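Transcriptional regulator (Streptococcus pneumoniae, PDB 2GNP) probably regulates transcription in response to a sugar or sugar-phosphate effector, bound by its putative sugar-binding domain with a Rossmann-like fold. Local coordinates at residues A154-G159 and E216-I221. Numbering follows the deposited sequence.
Sequences AVVGIG and EDLKNI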
loop_
_atom_site.group_PDB
_atom_site.type_symbol
_atom_site.label_atom_id
_atom_site.label_comp_id
_atom_site.label_asym_id
_atom_site.label_seq_id
_atom_site.Cartn_x
_atom_site.Cartn_y
_atom_site.Cartn_z
ATOM N N ALA A 154 4.985 -1.675 7.523
ATOM C CA ALA A 154 4.173 -2.161 6.366
ATOM C C ALA A 154 4.657 -1.355 5.174
ATOM O O ALA A 154 4.920 -0.168 5.323
ATOM C CB ALA A 154 2.734 -1.882 6.591
ATOM N N VAL A 155 4.696 -1.987 4.008
ATOM C CA VAL A 155 5.053 -1.331 2.726
ATOM C C VAL A 155 3.917 -1.611 1.784
ATOM O O VAL A 155 3.692 -2.760 1.482
ATOM C CB VAL A 155 6.393 -1.843 2.156
ATOM C CG1 VAL A 155 6.909 -0.913 0.989
ATOM C CG2 VAL A 155 7.466 -1.862 3.326
ATOM N N VAL A 156 3.277 -0.546 1.274
ATOM C CA VAL A 156 2.028 -0.730 0.508
ATOM C C VAL A 156 1.963 0.256 -0.694
ATOM O O VAL A 156 2.552 1.355 -0.681
ATOM C CB VAL A 156 0.774 -0.502 1.396
ATOM C CG1 VAL A 156 0.777 -1.441 2.601
ATOM C CG2 VAL A 156 0.618 0.993 1.809
ATOM N N GLY A 157 1.304 -0.182 -1.743
ATOM C CA GLY A 157 0.856 0.738 -2.804
ATOM C C GLY A 157 -0.587 1.173 -2.475
ATOM O O GLY A 157 -1.202 0.690 -1.504
ATOM N N ILE A 158 -1.133 2.069 -3.290
ATOM C CA ILE A 158 -2.526 2.544 -3.128
ATOM C C ILE A 158 -3.140 2.431 -4.508
ATOM O O ILE A 158 -2.581 2.963 -5.494
ATOM C CB ILE A 158 -2.597 4.022 -2.627
ATOM C CG1 ILE A 158 -2.064 4.127 -1.166
ATOM C CG2 ILE A 158 -4.068 4.560 -2.744
ATOM C CD1 ILE A 158 -1.809 5.607 -0.690
ATOM N N GLY A 159 -4.284 1.737 -4.591
ATOM C CA GLY A 159 -4.987 1.595 -5.883
ATOM C C GLY A 159 -6.145 2.586 -6.009
ATOM O O GLY A 159 -6.651 3.109 -5.009
ATOM N N GLU A 216 -7.895 -1.279 10.617
ATOM C CA GLU A 216 -7.584 -1.071 12.026
ATOM C C GLU A 216 -6.174 -1.502 12.403
ATOM O O GLU A 216 -5.411 -0.734 13.019
ATOM C CB GLU A 216 -8.633 -1.808 12.863
ATOM C CG GLU A 216 -8.443 -1.760 14.359
ATOM C CD GLU A 216 -8.649 -0.378 14.970
ATOM O OE1 GLU A 216 -9.341 0.523 14.371
ATOM O OE2 GLU A 216 -8.074 -0.179 16.065
ATOM N N ASP A 217 -5.780 -2.694 11.967
ATOM C CA ASP A 217 -4.428 -3.146 12.243
ATOM C C ASP A 217 -3.413 -2.367 11.388
ATOM O O ASP A 217 -2.353 -1.932 11.914
ATOM C CB ASP A 217 -4.304 -4.641 12.049
ATOM C CG ASP A 217 -4.980 -5.432 13.192
ATOM O OD1 ASP A 217 -4.987 -4.903 14.341
ATOM O OD2 ASP A 217 -5.408 -6.584 12.932
ATOM N N LEU A 218 -3.721 -2.176 10.106
ATOM C CA LEU A 218 -2.774 -1.400 9.264
ATOM C C LEU A 218 -2.437 -0.050 9.863
ATOM O O LEU A 218 -1.264 0.317 9.946
ATOM C CB LEU A 218 -3.353 -1.225 7.860
ATOM C CG LEU A 218 -2.474 -0.356 6.974
ATOM C CD1 LEU A 218 -1.172 -1.067 6.619
ATOM C CD2 LEU A 218 -3.313 -0.101 5.658
ATOM N N LYS A 219 -3.453 0.657 10.320
ATOM C CA LYS A 219 -3.281 2.042 10.724
ATOM C C LYS A 219 -2.630 2.212 12.095
ATOM O O LYS A 219 -2.378 3.325 12.529
ATOM C CB LYS A 219 -4.582 2.835 10.604
ATOM C CG LYS A 219 -5.558 2.630 11.718
ATOM C CD LYS A 219 -6.936 3.122 11.335
ATOM C CE LYS A 219 -7.835 3.355 12.546
ATOM N NZ LYS A 219 -9.270 3.729 12.235
ATOM N N ASN A 220 -2.364 1.088 12.756
ATOM C CA ASN A 220 -1.660 1.085 14.034
ATOM C C ASN A 220 -0.243 0.515 13.965
ATOM O O ASN A 220 0.444 0.448 14.992
ATOM C CB ASN A 220 -2.527 0.345 15.054
ATOM C CG ASN A 220 -3.635 1.243 15.604
ATOM O OD1 ASN A 220 -3.338 2.055 16.493
ATOM N ND2 ASN A 220 -4.886 1.143 15.081
ATOM N N ILE A 221 0.184 0.114 12.753
ATOM C CA ILE A 221 1.597 -0.279 12.549
ATOM C C ILE A 221 2.481 0.933 12.799
ATOM O O ILE A 221 2.200 2.025 12.293
ATOM C CB ILE A 221 1.819 -0.852 11.111
ATOM C CG1 ILE A 221 1.066 -2.178 11.018
ATOM C CG2 ILE A 221 3.346 -0.990 10.819
ATOM C CD1 ILE A 221 0.984 -2.819 9.605
#
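A small, buried apolar contact joins A154 and V156, on strand 153-160, inside the mixed sheet of the Rossmann-like domain, to L218 and I221. The second pair belongs to the short helix 215-218 and the turn that follows it. That turn leads into strand 223-227, which runs parallel to strand 153-160 and bonds to it through A154 and V156. The contact thus lies on one face of the sheet, where the chain turns to enter the neighbouring strand. A154 sits at the middle. A154 CB lies 4.0 Å from L218 CD1. L218 CD1 also faces V156 CG1, a looser 4.5 Å away. L218 CG stands anti to the backbone N (chi1 176°), which carries the branch from the helix toward the strand. L89 touches A154 and V156, and I190 touches V156 and L218, so the apolar patch continues beyond the two segments. A type I turn from L218 to I221 brings both apolar side chains to the strand; I221 N bonds L218 O at 3.2 Å. On the far side of this turn, N220 ND2 gives an almost straight bond of 2.8 Å to E216 O. I221 meets A154 with two methyls: CG2 lies 3.7 Å from A154 N, and CD1 reaches A154 CB at 3.6 Å.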